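Glycosyl hydrolases family 2, sugar binding domain protein (Bacteroides uniformis str. 3978 T3 ii, PDB 6D1P) is a glycoside hydrolase family 2 beta-glucuronidase of a human gut bacterium, which probably hydrolyses O-glycosidic bonds to glucuronic acid. Local coordinates at residues Val79-Asn84 against Gly771-Gln776; Gln750-Gly755 against Ile775-Gly780; Asn74-Val79 against Leu763-Thr768; Val599-Gly604 against Gly767-Ser772. One frame throughout, in Å; residues are numbered along the deposited sequence.

Interaction 1 (Val79-Asn84 against Gly771-Gln776). With K (potassium ion), chain J.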
loop_
_atom_site.group_PDB
_atom_site.type_symbol
_atom_site.label_atom_id
_atom_site.label_comp_id
_atom_site.label_asym_id
_atom_site.label_seq_id
_atom_site.Cartn_x
_atom_site.Cartn_y
_atom_site.Cartn_z
ATOM N N VAL A 79 -1.628 -13.004 -2.578
ATOM C CA VAL A 79 -0.824 -13.885 -3.414
ATOM C C VAL A 79 -0.025 -13.131 -4.464
ATOM O O VAL A 79 0.666 -13.768 -5.269
ATOM C CB VAL A 79 -1.684 -14.980 -4.080
ATOM C CG1 VAL A 79 -2.343 -15.905 -3.013
ATOM C CG2 VAL A 79 -2.730 -14.366 -5.004
ATOM N N ASP A 80 -0.083 -11.807 -4.484
ATOM C CA ASP A 80 0.824 -11.042 -5.330
ATOM C C ASP A 80 2.257 -11.403 -4.967
ATOM O O ASP A 80 2.664 -11.180 -3.822
ATOM C CB ASP A 80 0.598 -9.554 -5.131
ATOM C CG ASP A 80 1.420 -8.688 -6.092
ATOM O OD1 ASP A 80 2.634 -8.948 -6.331
ATOM O OD2 ASP A 80 0.819 -7.730 -6.604
ATOM N N PRO A 81 3.054 -11.943 -5.891
ATOM C CA PRO A 81 4.386 -12.446 -5.510
ATOM C C PRO A 81 5.375 -11.364 -5.108
ATOM O O PRO A 81 6.441 -11.703 -4.576
ATOM C CB PRO A 81 4.854 -13.171 -6.776
ATOM C CG PRO A 81 4.178 -12.400 -7.874
ATOM C CD PRO A 81 2.824 -12.033 -7.342
ATOM N N ASP A 82 5.080 -10.084 -5.338
ATOM C CA ASP A 82 6.088 -9.052 -5.152
ATOM C C ASP A 82 5.829 -8.119 -3.975
ATOM O O ASP A 82 6.626 -7.205 -3.758
ATOM C CB ASP A 82 6.253 -8.230 -6.451
ATOM C CG ASP A 82 6.758 -9.081 -7.624
ATOM O OD1 ASP A 82 6.093 -9.134 -8.685
ATOM O OD2 ASP A 82 7.816 -9.729 -7.474
ATOM N N VAL A 83 4.768 -8.315 -3.197
ATOM C CA VAL A 83 4.471 -7.395 -2.108
ATOM C C VAL A 83 4.123 -8.170 -0.846
ATOM O O VAL A 83 3.659 -9.312 -0.898
ATOM C CB VAL A 83 3.323 -6.434 -2.468
ATOM C CG1 VAL A 83 3.712 -5.541 -3.635
ATOM C CG2 VAL A 83 2.112 -7.229 -2.824
ATOM N N ASN A 84 4.359 -7.542 0.302
ATOM C CA ASN A 84 3.770 -8.050 1.525
ATOM C C ASN A 84 2.290 -7.711 1.536
ATOM O O ASN A 84 1.910 -6.574 1.251
ATOM C CB ASN A 84 4.441 -7.436 2.745
ATOM C CG ASN A 84 5.932 -7.658 2.768
ATOM O OD1 ASN A 84 6.428 -8.767 2.508
ATOM N ND2 ASN A 84 6.670 -6.591 3.101
ATOM N N GLY A 771 -3.554 -18.569 -13.089
ATOM C CA GLY A 771 -3.807 -17.200 -12.692
ATOM C C GLY A 771 -2.685 -16.614 -11.857
ATOM O O GLY A 771 -2.934 -15.807 -10.947
ATOM N N SER A 772 -1.445 -17.005 -12.160
ATOM C CA SER A 772 -0.269 -16.540 -11.435
ATOM C C SER A 772 0.713 -15.904 -12.403
ATOM O O SER A 772 1.044 -16.497 -13.438
ATOM C CB SER A 772 0.409 -17.686 -10.674
ATOM O OG SER A 772 -0.497 -18.248 -9.746
ATOM N N ARG A 773 1.176 -14.703 -12.045
ATOM C CA ARG A 773 2.172 -13.970 -12.821
ATOM C C ARG A 773 3.543 -14.637 -12.771
ATOM O O ARG A 773 4.318 -14.545 -13.738
ATOM C CB ARG A 773 2.277 -12.540 -12.278
ATOM C CG ARG A 773 3.158 -11.636 -13.118
ATOM C CD ARG A 773 3.405 -10.283 -12.477
ATOM N NE ARG A 773 4.582 -10.290 -11.608
ATOM C CZ ARG A 773 5.836 -10.326 -12.055
ATOM N NH1 ARG A 773 6.086 -10.368 -13.367
ATOM N NH2 ARG A 773 6.841 -10.327 -11.188
ATOM N N ARG A 774 3.880 -15.258 -11.635
ATOM C CA ARG A 774 5.114 -16.019 -11.479
ATOM C C ARG A 774 4.802 -17.379 -10.866
ATOM O O ARG A 774 4.124 -17.465 -9.839
ATOM C CB ARG A 774 6.126 -15.275 -10.611
ATOM C CG ARG A 774 7.397 -16.050 -10.394
ATOM C CD ARG A 774 8.232 -15.354 -9.359
ATOM N NE ARG A 774 8.476 -13.994 -9.794
ATOM C CZ ARG A 774 8.552 -12.937 -8.990
ATOM N NH1 ARG A 774 8.409 -13.063 -7.673
ATOM N NH2 ARG A 774 8.780 -11.747 -9.516
ATOM N N ILE A 775 5.320 -18.435 -11.480
ATOM C CA ILE A 775 4.978 -19.788 -11.071
ATOM C C ILE A 775 6.058 -20.723 -11.591
ATOM O O ILE A 775 6.530 -20.583 -12.725
ATOM C CB ILE A 775 3.563 -20.167 -11.586
ATOM C CG1 ILE A 775 3.142 -21.560 -11.154
ATOM C CG2 ILE A 775 3.512 -20.112 -13.078
ATOM C CD1 ILE A 775 1.684 -21.867 -11.503
ATOM N N GLN A 776 6.442 -21.686 -10.758
ATOM C CA GLN A 776 7.346 -22.735 -11.214
ATOM C C GLN A 776 6.704 -23.559 -12.321
ATOM O O GLN A 776 5.501 -23.834 -12.292
ATOM C CB GLN A 776 7.719 -23.654 -10.063
ATOM C CG GLN A 776 8.668 -23.024 -9.073
ATOM C CD GLN A 776 8.963 -23.982 -7.935
ATOM O OE1 GLN A 776 8.724 -25.190 -8.050
ATOM N NE2 GLN A 776 9.451 -23.449 -6.823
HETATM K K K J . 1.866 -11.434 -1.105
HETATM O O HOH W 1 2.180 -11.349 1.732
#
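This is a surface salt-bridge network between the sugar-binding domain and the C-terminal part of the chain. Residues 79-84 lie in the loop between strands 65-67 and 89-96, and 771-776 run into strand 774-776. Asp-82 is shared by two arginines, one on each carboxylate oxygen. Asp-82 OD1 takes a bond from Arg-773 NH2 at 2.9 Å. Asp-82 OD2 takes one from Arg-774 NH2 at 3.0 Å. Both oxygens use their syn lone pairs. Arg-774 NH1 adds a weak bond to OD2. The carboxylate is turned 37° from the Arg-773 guanidinium but 69° from that of Arg-774. A bend at chi3 turns each guanidinium to Asp-82. Pro-81 CB packs 3.7 Å from Arg-774 NH1. The NE of Arg-774 is held by a salt bridge to Glu-753. A leucine in place of Arg-774 would probably leave Asp-82 OD2 and Glu-753 without this shared cation. Asp-80 OD1 accepts from Asp-82 N at 2.9 Å, an Asx turn within the type I turn from Asp-80 to Val-83. The potassium ion, bound by the carbonyls of Asp-77, Ala-78, Asp-80 and Val-83, probably helps hold this turn. The acid is thus probably kept in place, and both arginines probably balance its charge.

Interaction 2 (Gln750-Gly755 against Ile775-Gly780)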
loop_
_atom_site.group_PDB
_atom_site.type_symbol
_atom_site.label_atom_id
_atom_site.label_comp_id
_atom_site.label_asym_id
_atom_site.label_seq_id
_atom_site.Cartn_x
_atom_site.Cartn_y
_atom_site.Cartn_z
ATOM N N GLN A 750 11.886 -24.446 -13.114
ATOM C CA GLN A 750 12.180 -23.010 -13.055
ATOM C C GLN A 750 10.913 -22.189 -12.878
ATOM O O GLN A 750 9.884 -22.444 -13.518
ATOM C CB GLN A 750 12.876 -22.529 -14.338
ATOM C CG GLN A 750 14.325 -22.968 -14.538
ATOM C CD GLN A 750 14.461 -24.421 -14.984
ATOM O OE1 GLN A 750 13.461 -25.143 -15.166
ATOM N NE2 GLN A 750 15.704 -24.865 -15.142
ATOM N N PHE A 751 11.004 -21.190 -12.011
ATOM C CA PHE A 751 10.037 -20.099 -12.013
ATOM C C PHE A 751 9.996 -19.430 -13.379
ATOM O O PHE A 751 11.032 -19.156 -13.995
ATOM C CB PHE A 751 10.385 -19.057 -10.943
ATOM C CG PHE A 751 9.817 -19.373 -9.600
ATOM C CD1 PHE A 751 8.448 -19.305 -9.387
ATOM C CD2 PHE A 751 10.642 -19.765 -8.550
ATOM C CE1 PHE A 751 7.897 -19.620 -8.136
ATOM C CE2 PHE A 751 10.113 -20.054 -7.312
ATOM C CZ PHE A 751 8.732 -19.988 -7.099
ATOM N N ILE A 752 8.781 -19.162 -13.844
ATOM C CA ILE A 752 8.545 -18.440 -15.083
ATOM C C ILE A 752 7.641 -17.260 -14.758
ATOM O O ILE A 752 6.730 -17.386 -13.932
ATOM C CB ILE A 752 7.928 -19.363 -16.156
ATOM C CG1 ILE A 752 8.956 -20.389 -16.612
ATOM C CG2 ILE A 752 7.523 -18.579 -17.374
ATOM C CD1 ILE A 752 8.319 -21.604 -17.243
ATOM N N GLU A 753 7.916 -16.113 -15.387
ATOM C CA GLU A 753 7.197 -14.862 -15.165
ATOM C C GLU A 753 6.553 -14.345 -16.444
ATOM O O GLU A 753 7.172 -14.342 -17.504
ATOM C CB GLU A 753 8.126 -13.779 -14.644
ATOM C CG GLU A 753 8.752 -14.132 -13.334
ATOM C CD GLU A 753 9.709 -13.068 -12.882
ATOM O OE1 GLU A 753 10.029 -12.195 -13.709
ATOM O OE2 GLU A 753 10.135 -13.103 -11.712
ATOM N N PHE A 754 5.332 -13.848 -16.324
ATOM C CA PHE A 754 4.608 -13.307 -17.453
ATOM C C PHE A 754 4.499 -11.786 -17.359
ATOM O O PHE A 754 4.422 -11.209 -16.272
ATOM C CB PHE A 754 3.217 -13.922 -17.540
ATOM C CG PHE A 754 3.222 -15.387 -17.806
ATOM C CD1 PHE A 754 2.932 -16.286 -16.786
ATOM C CD2 PHE A 754 3.514 -15.878 -19.078
ATOM C CE1 PHE A 754 2.911 -17.664 -17.028
ATOM C CE2 PHE A 754 3.504 -17.256 -19.335
ATOM C CZ PHE A 754 3.196 -18.150 -18.305
ATOM N N GLY A 755 4.505 -11.143 -18.525
ATOM C CA GLY A 755 4.274 -9.718 -18.616
ATOM C C GLY A 755 3.364 -9.441 -19.796
ATOM O O GLY A 755 3.067 -10.332 -20.595
ATOM N N ILE A 775 5.320 -18.435 -11.480
ATOM C CA ILE A 775 4.978 -19.788 -11.071
ATOM C C ILE A 775 6.058 -20.723 -11.591
ATOM O O ILE A 775 6.530 -20.583 -12.725
ATOM C CB ILE A 775 3.563 -20.167 -11.586
ATOM C CG1 ILE A 775 3.142 -21.560 -11.154
ATOM C CG2 ILE A 775 3.512 -20.112 -13.078
ATOM C CD1 ILE A 775 1.684 -21.867 -11.503
ATOM N N GLN A 776 6.442 -21.686 -10.758
ATOM C CA GLN A 776 7.346 -22.735 -11.214
ATOM C C GLN A 776 6.704 -23.559 -12.321
ATOM O O GLN A 776 5.501 -23.834 -12.292
ATOM C CB GLN A 776 7.719 -23.654 -10.063
ATOM C CG GLN A 776 8.668 -23.024 -9.073
ATOM C CD GLN A 776 8.963 -23.982 -7.935
ATOM O OE1 GLN A 776 8.724 -25.190 -8.050
ATOM N NE2 GLN A 776 9.451 -23.449 -6.823
ATOM N N ALA A 777 7.516 -23.959 -13.293
ATOM C CA ALA A 777 7.025 -24.776 -14.392
ATOM C C ALA A 777 6.562 -26.145 -13.884
ATOM O O ALA A 777 7.057 -26.664 -12.880
ATOM C CB ALA A 777 8.120 -24.946 -15.439
ATOM N N ALA A 778 5.579 -26.714 -14.578
ATOM C CA ALA A 778 5.006 -28.019 -14.254
ATOM C C ALA A 778 5.377 -28.941 -15.410
ATOM O O ALA A 778 4.744 -28.890 -16.469
ATOM C CB ALA A 778 3.498 -27.931 -14.068
ATOM N N ASN A 779 6.422 -29.746 -15.216
ATOM C CA ASN A 779 6.997 -30.571 -16.283
ATOM C C ASN A 779 7.315 -29.726 -17.520
ATOM O O ASN A 779 6.916 -30.044 -18.641
ATOM C CB ASN A 779 6.074 -31.750 -16.624
ATOM C CG ASN A 779 5.797 -32.627 -15.415
ATOM O OD1 ASN A 779 4.667 -32.703 -14.929
ATOM N ND2 ASN A 779 6.839 -33.282 -14.907
ATOM N N GLY A 780 8.054 -28.636 -17.300
ATOM C CA GLY A 780 8.510 -27.774 -18.376
ATOM C C GLY A 780 7.472 -26.822 -18.924
ATOM O O GLY A 780 7.643 -26.294 -20.027
#
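Phe-751 and Gln-776 pack tightly across two antiparallel strands. Gln-776 CG sits over the centre of the Phe-751 ring, 3.5 Å from its centroid and almost on the ring normal, a CH-pi contact. The glutamine chain runs extended beyond CG, which carries Gln-776 NE2 to 3.5 Å from Phe-751 CE2. Its amide stands 82° from the ring plane. The OE1 end is held outside this pair by Arg-521. The backbones pair in a four-stranded antiparallel sheet, in which 774-776 is an outermost strand within this chain. Ile-752 and Ile-775 form a hydrogen-bonded pair: Ile-752 N donates to Ile-775 O at 2.9 Å, and Ile-775 N donates to Ile-752 O at 3.0 Å. Phe-751 and Gln-776 are the adjacent non-hydrogen-bonded pair. Ala-777 N extends the pairing with a 2.8 Å bond to Gln-750 O, and the pairing ends there. The sheet face that carries Ile-752 and Ile-775 is buried. There Ile-752 CD1 touches Ala-777 CB at 3.8 Å, and Leu-737 and Ala-782 cover the group. The face of Phe-751 and Gln-776, by contrast, is partly exposed. Gln-750 joins through its backbone O, while its side chain starts away from 775-780 and touches Pro-716 and Leu-737.

Interaction 3 (Asn74-Val79 against Leu763-Thr768). With K (potassium ion), chain J.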
loop_
_atom_site.group_PDB
_atom_site.type_symbol
_atom_site.label_atom_id
_atom_site.label_comp_id
_atom_site.label_asym_id
_atom_site.label_seq_id
_atom_site.Cartn_x
_atom_site.Cartn_y
_atom_site.Cartn_z
ATOM N N ASN A 74 -7.337 -7.862 0.989
ATOM C CA ASN A 74 -6.241 -8.637 0.430
ATOM C C ASN A 74 -6.721 -9.558 -0.686
ATOM O O ASN A 74 -6.087 -10.583 -0.972
ATOM C CB ASN A 74 -5.540 -9.417 1.542
ATOM C CG ASN A 74 -5.287 -8.569 2.779
ATOM O OD1 ASN A 74 -5.989 -8.705 3.777
ATOM N ND2 ASN A 74 -4.280 -7.680 2.718
ATOM N N ALA A 75 -7.843 -9.176 -1.320
ATOM C CA ALA A 75 -8.409 -9.929 -2.433
ATOM C C ALA A 75 -7.354 -10.287 -3.473
ATOM O O ALA A 75 -7.406 -11.365 -4.072
ATOM C CB ALA A 75 -9.544 -9.122 -3.076
ATOM N N GLU A 76 -6.394 -9.410 -3.699
ATOM C CA GLU A 76 -5.339 -9.737 -4.647
ATOM C C GLU A 76 -3.953 -9.795 -4.030
ATOM O O GLU A 76 -3.142 -10.634 -4.445
ATOM C CB GLU A 76 -5.324 -8.723 -5.809
ATOM C CG GLU A 76 -6.187 -9.138 -6.990
ATOM C CD GLU A 76 -5.829 -8.394 -8.285
ATOM O OE1 GLU A 76 -6.480 -8.683 -9.333
ATOM O OE2 GLU A 76 -4.903 -7.535 -8.253
ATOM N N ASP A 77 -3.630 -8.914 -3.074
ATOM C CA ASP A 77 -2.236 -8.821 -2.675
ATOM C C ASP A 77 -1.803 -9.960 -1.753
ATOM O O ASP A 77 -0.595 -10.107 -1.515
ATOM C CB ASP A 77 -1.928 -7.427 -2.060
ATOM C CG ASP A 77 -2.452 -7.232 -0.620
ATOM O OD1 ASP A 77 -3.169 -8.079 -0.060
ATOM O OD2 ASP A 77 -2.137 -6.179 -0.027
ATOM N N ALA A 78 -2.733 -10.798 -1.264
ATOM C CA ALA A 78 -2.301 -11.952 -0.478
ATOM C C ALA A 78 -1.354 -12.826 -1.283
ATOM O O ALA A 78 -0.364 -13.324 -0.748
ATOM C CB ALA A 78 -3.500 -12.776 0.019
ATOM N N VAL A 79 -1.628 -13.004 -2.578
ATOM C CA VAL A 79 -0.824 -13.885 -3.414
ATOM C C VAL A 79 -0.025 -13.131 -4.464
ATOM O O VAL A 79 0.666 -13.768 -5.269
ATOM C CB VAL A 79 -1.684 -14.980 -4.080
ATOM C CG1 VAL A 79 -2.343 -15.905 -3.013
ATOM C CG2 VAL A 79 -2.730 -14.366 -5.004
ATOM N N LEU A 763 -4.851 -12.456 -16.367
ATOM C CA LEU A 763 -5.555 -12.896 -15.170
ATOM C C LEU A 763 -4.487 -13.309 -14.168
ATOM O O LEU A 763 -3.921 -14.400 -14.263
ATOM C CB LEU A 763 -6.501 -14.057 -15.461
ATOM C CG LEU A 763 -6.971 -14.758 -14.170
ATOM C CD1 LEU A 763 -8.163 -14.017 -13.523
ATOM C CD2 LEU A 763 -7.247 -16.296 -14.309
ATOM N N ARG A 764 -4.185 -12.450 -13.208
ATOM C CA ARG A 764 -3.135 -12.799 -12.276
ATOM C C ARG A 764 -3.618 -12.616 -10.844
ATOM O O ARG A 764 -4.788 -12.297 -10.585
ATOM C CB ARG A 764 -1.865 -11.982 -12.549
ATOM C CG ARG A 764 -2.019 -10.476 -12.544
ATOM C CD ARG A 764 -0.787 -9.872 -13.230
ATOM N NE ARG A 764 -0.935 -8.449 -13.527
ATOM C CZ ARG A 764 -0.191 -7.485 -12.983
ATOM N NH1 ARG A 764 0.769 -7.791 -12.114
ATOM N NH2 ARG A 764 -0.398 -6.210 -13.318
ATOM N N ASN A 765 -2.682 -12.852 -9.921
ATOM C CA ASN A 765 -2.908 -12.807 -8.471
ATOM C C ASN A 765 -4.121 -13.636 -8.044
ATOM O O ASN A 765 -4.918 -13.221 -7.203
ATOM C CB ASN A 765 -3.032 -11.361 -7.980
ATOM C CG ASN A 765 -1.850 -10.520 -8.374
ATOM O OD1 ASN A 765 -0.705 -10.982 -8.392
ATOM N ND2 ASN A 765 -2.118 -9.280 -8.720
ATOM N N GLN A 766 -4.255 -14.836 -8.608
ATOM C CA GLN A 766 -5.327 -15.728 -8.178
ATOM C C GLN A 766 -4.868 -16.806 -7.208
ATOM O O GLN A 766 -5.687 -17.321 -6.438
ATOM C CB GLN A 766 -5.991 -16.392 -9.392
ATOM C CG GLN A 766 -6.553 -15.399 -10.413
ATOM C CD GLN A 766 -7.656 -14.547 -9.824
ATOM O OE1 GLN A 766 -8.713 -15.058 -9.435
ATOM N NE2 GLN A 766 -7.412 -13.234 -9.739
ATOM N N GLY A 767 -3.586 -17.164 -7.228
ATOM C CA GLY A 767 -3.114 -18.300 -6.453
ATOM C C GLY A 767 -3.416 -19.643 -7.087
ATOM O O GLY A 767 -3.505 -20.650 -6.376
ATOM N N THR A 768 -3.569 -19.687 -8.401
ATOM C CA THR A 768 -3.954 -20.877 -9.150
ATOM C C THR A 768 -2.894 -21.197 -10.202
ATOM O O THR A 768 -1.961 -20.415 -10.434
ATOM C CB THR A 768 -5.314 -20.670 -9.818
ATOM O OG1 THR A 768 -5.247 -19.489 -10.628
ATOM C CG2 THR A 768 -6.399 -20.498 -8.771
HETATM K K K J . 1.866 -11.434 -1.105
HETATM O O HOH W 2 -6.654 -13.780 -5.126
HETATM O O HOH W 1 2.180 -11.349 1.732
#
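Ala-75 O and Asn-765 O are bridged by water 2, which lies 2.7 Å from Ala-75 O and 2.8 Å from Asn-765 O. This joins the backbones of two irregular loops, one in the sugar-binding domain and one between strands 751-756 and 774-776. Away from the water, Asn-765 ND2 gives a weak bond to Glu-76 OE2 at 3.3 Å. The carboxylate and amide planes stand 71° apart and the two side chains cross at about a right angle. Nearer the backbone, Asn-765 CB rests 3.6 Å from Glu-76 O, so the asparagine also packs on the loop backbone. Val-79 puts a methyl against the backbone of 765-767. Its first torsion (chi1 -62°) aims Val-79 CG2 at Asn-765 O, 3.3 Å away. Gly-767 leaves little room: a CB there would come close to Val-79 CG1. Gln-766 NE2 braces its own loop with a nearly straight 2.9 Å bond to Arg-764 O. The opposing loop wraps the potassium ion, bound by Asp-77 O and Ala-78 O, by the carbonyls of Asp-80 and Val-83 and by a water. With one weak direct bond, the polar joining of the loops probably relies much on the bridging water.

Interaction 4 (Val599-Gly604 against Gly767-Ser772)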
loop_
_atom_site.group_PDB
_atom_site.type_symbol
_atom_site.label_atom_id
_atom_site.label_comp_id
_atom_site.label_asym_id
_atom_site.label_seq_id
_atom_site.Cartn_x
_atom_site.Cartn_y
_atom_site.Cartn_z
ATOM N N VAL A 599 -6.419 -30.643 -2.147
ATOM C CA VAL A 599 -6.679 -31.548 -3.260
ATOM C C VAL A 599 -7.425 -30.848 -4.383
ATOM O O VAL A 599 -7.748 -31.480 -5.403
ATOM C CB VAL A 599 -7.415 -32.836 -2.818
ATOM C CG1 VAL A 599 -6.451 -33.747 -2.085
ATOM C CG2 VAL A 599 -8.623 -32.527 -1.933
ATOM N N VAL A 600 -7.699 -29.551 -4.232
ATOM C CA VAL A 600 -8.249 -28.720 -5.294
ATOM C C VAL A 600 -7.531 -27.382 -5.233
ATOM O O VAL A 600 -7.059 -26.956 -4.171
ATOM C CB VAL A 600 -9.783 -28.498 -5.187
ATOM C CG1 VAL A 600 -10.550 -29.821 -5.009
ATOM C CG2 VAL A 600 -10.111 -27.542 -4.069
ATOM N N GLN A 601 -7.469 -26.716 -6.387
ATOM C CA GLN A 601 -6.787 -25.434 -6.515
ATOM C C GLN A 601 -7.554 -24.355 -5.765
ATOM O O GLN A 601 -8.697 -24.548 -5.336
ATOM C CB GLN A 601 -6.650 -25.044 -7.987
ATOM C CG GLN A 601 -5.650 -25.867 -8.744
ATOM C CD GLN A 601 -5.432 -25.346 -10.136
ATOM O OE1 GLN A 601 -5.239 -24.129 -10.343
ATOM N NE2 GLN A 601 -5.470 -26.251 -11.116
ATOM N N ARG A 602 -6.932 -23.184 -5.656
ATOM C CA ARG A 602 -7.519 -22.116 -4.857
ATOM C C ARG A 602 -8.833 -21.604 -5.441
ATOM O O ARG A 602 -9.633 -21.020 -4.700
ATOM C CB ARG A 602 -6.512 -20.981 -4.702
ATOM C CG ARG A 602 -6.888 -19.949 -3.663
ATOM C CD ARG A 602 -5.691 -19.098 -3.288
ATOM N NE ARG A 602 -6.062 -18.143 -2.269
ATOM C CZ ARG A 602 -6.154 -16.833 -2.464
ATOM N NH1 ARG A 602 -5.872 -16.290 -3.648
ATOM N NH2 ARG A 602 -6.516 -16.059 -1.457
ATOM N N ASP A 603 -9.099 -21.845 -6.734
ATOM C CA ASP A 603 -10.391 -21.496 -7.316
ATOM C C ASP A 603 -11.382 -22.655 -7.285
ATOM O O ASP A 603 -12.475 -22.538 -7.854
ATOM C CB ASP A 603 -10.220 -20.975 -8.758
ATOM C CG ASP A 603 -9.719 -22.050 -9.741
ATOM O OD1 ASP A 603 -9.496 -23.201 -9.322
ATOM O OD2 ASP A 603 -9.544 -21.736 -10.952
ATOM N N GLY A 604 -11.025 -23.769 -6.646
ATOM C CA GLY A 604 -11.886 -24.929 -6.608
ATOM C C GLY A 604 -11.667 -25.922 -7.724
ATOM O O GLY A 604 -12.354 -26.944 -7.758
ATOM N N GLY A 767 -3.586 -17.164 -7.228
ATOM C CA GLY A 767 -3.114 -18.300 -6.453
ATOM C C GLY A 767 -3.416 -19.643 -7.087
ATOM O O GLY A 767 -3.505 -20.650 -6.376
ATOM N N THR A 768 -3.569 -19.687 -8.401
ATOM C CA THR A 768 -3.954 -20.877 -9.150
ATOM C C THR A 768 -2.894 -21.197 -10.202
ATOM O O THR A 768 -1.961 -20.415 -10.434
ATOM C CB THR A 768 -5.314 -20.670 -9.818
ATOM O OG1 THR A 768 -5.247 -19.489 -10.628
ATOM C CG2 THR A 768 -6.399 -20.498 -8.771
ATOM N N ALA A 769 -3.062 -22.346 -10.865
ATOM C CA ALA A 769 -2.110 -22.777 -11.896
ATOM C C ALA A 769 -2.112 -21.866 -13.122
ATOM O O ALA A 769 -1.096 -21.760 -13.813
ATOM C CB ALA A 769 -2.415 -24.206 -12.344
ATOM N N GLN A 770 -3.234 -21.230 -13.435
ATOM C CA GLN A 770 -3.319 -20.436 -14.651
ATOM C C GLN A 770 -3.593 -18.969 -14.357
ATOM O O GLN A 770 -3.838 -18.196 -15.291
ATOM C CB GLN A 770 -4.386 -21.018 -15.586
ATOM C CG GLN A 770 -4.098 -22.460 -16.004
ATOM C CD GLN A 770 -5.182 -23.061 -16.924
ATOM O OE1 GLN A 770 -6.330 -22.612 -16.940
ATOM N NE2 GLN A 770 -4.806 -24.083 -17.684
ATOM N N GLY A 771 -3.554 -18.569 -13.089
ATOM C CA GLY A 771 -3.807 -17.200 -12.692
ATOM C C GLY A 771 -2.685 -16.614 -11.857
ATOM O O GLY A 771 -2.934 -15.807 -10.947
ATOM N N SER A 772 -1.445 -17.005 -12.160
ATOM C CA SER A 772 -0.269 -16.540 -11.435
ATOM C C SER A 772 0.713 -15.904 -12.403
ATOM O O SER A 772 1.044 -16.497 -13.438
ATOM C CB SER A 772 0.409 -17.686 -10.674
ATOM O OG SER A 772 -0.497 -18.248 -9.746
HETATM O O HOH W 3 -6.146 -22.783 -12.646
HETATM O O HOH W 4 -4.069 -23.280 -6.576
#
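Gln-601 sends CG anti to its carbonyl carbon (chi1 -72°) and runs extended beyond it, bringing OE1 to the backbone of Ala-769. Thr-768 likewise has CG2 anti to its carbonyl carbon, which turns the methyl toward Asp-603. Ala-769 N donates to Gln-601 OE1 at 2.9 Å in an almost straight bond, 175° at the hydrogen. The donor comes from above the amide carbonyl plane, 40° out of it. Water 3 also donates to OE1, so two donors grip this oxygen. Ala-769 CB lies 3.5 Å from Gln-601 OE1. A valine at Gln-601 would probably leave Ala-769 N without its acceptor and water 3 without one anchor. Thr-768 CG2 meets Asp-603 CG at 3.8 Å, with the two side chains crossing at about a right angle. Asp-603 OD1 is itself hydrogen-bonded to Thr-605 OG1. Arg-602 CB packs 3.5 Å from Gly-767 O. Water 4 links the same carbonyl to Arg-602 N, donating to Gly-767 O at 2.7 Å. Gly-767 fits partly because a CB there would clash with Arg-602 CD. Past the contact, the Arg-602 guanidinium reaches Asp-333, a ligand of a sodium ion, by a salt bridge. The type I turn from Gln-601 to Gly-604 lies in the TIM barrel domain, between strand 594-595 and helix 609-617. It faces the loop that leads from strand 751-756 to strand 774-776.

The four contacts gather round one C-terminal loop and strand 774-776 that follows it. Interactions 1 and 3 have centres about 7 Å apart and share Val-79 and the potassium site, so both dock the same sugar-binding-domain loop. Interaction 4, centred about 10 Å from interaction 3, shares Gly-767 and Thr-768 with it and brings in the TIM barrel domain. Interaction 2, centred about 11 Å from interaction 1, shares Ile-775 and Gln-776 and ties the loop's end to strand 751-756. Along the chain 74-79 and 79-84 come first, then 599-604, 750-755 and the run 763-780. That run joins one segment nearly 700 residues earlier and one about 160 earlier to the C-terminal sheet.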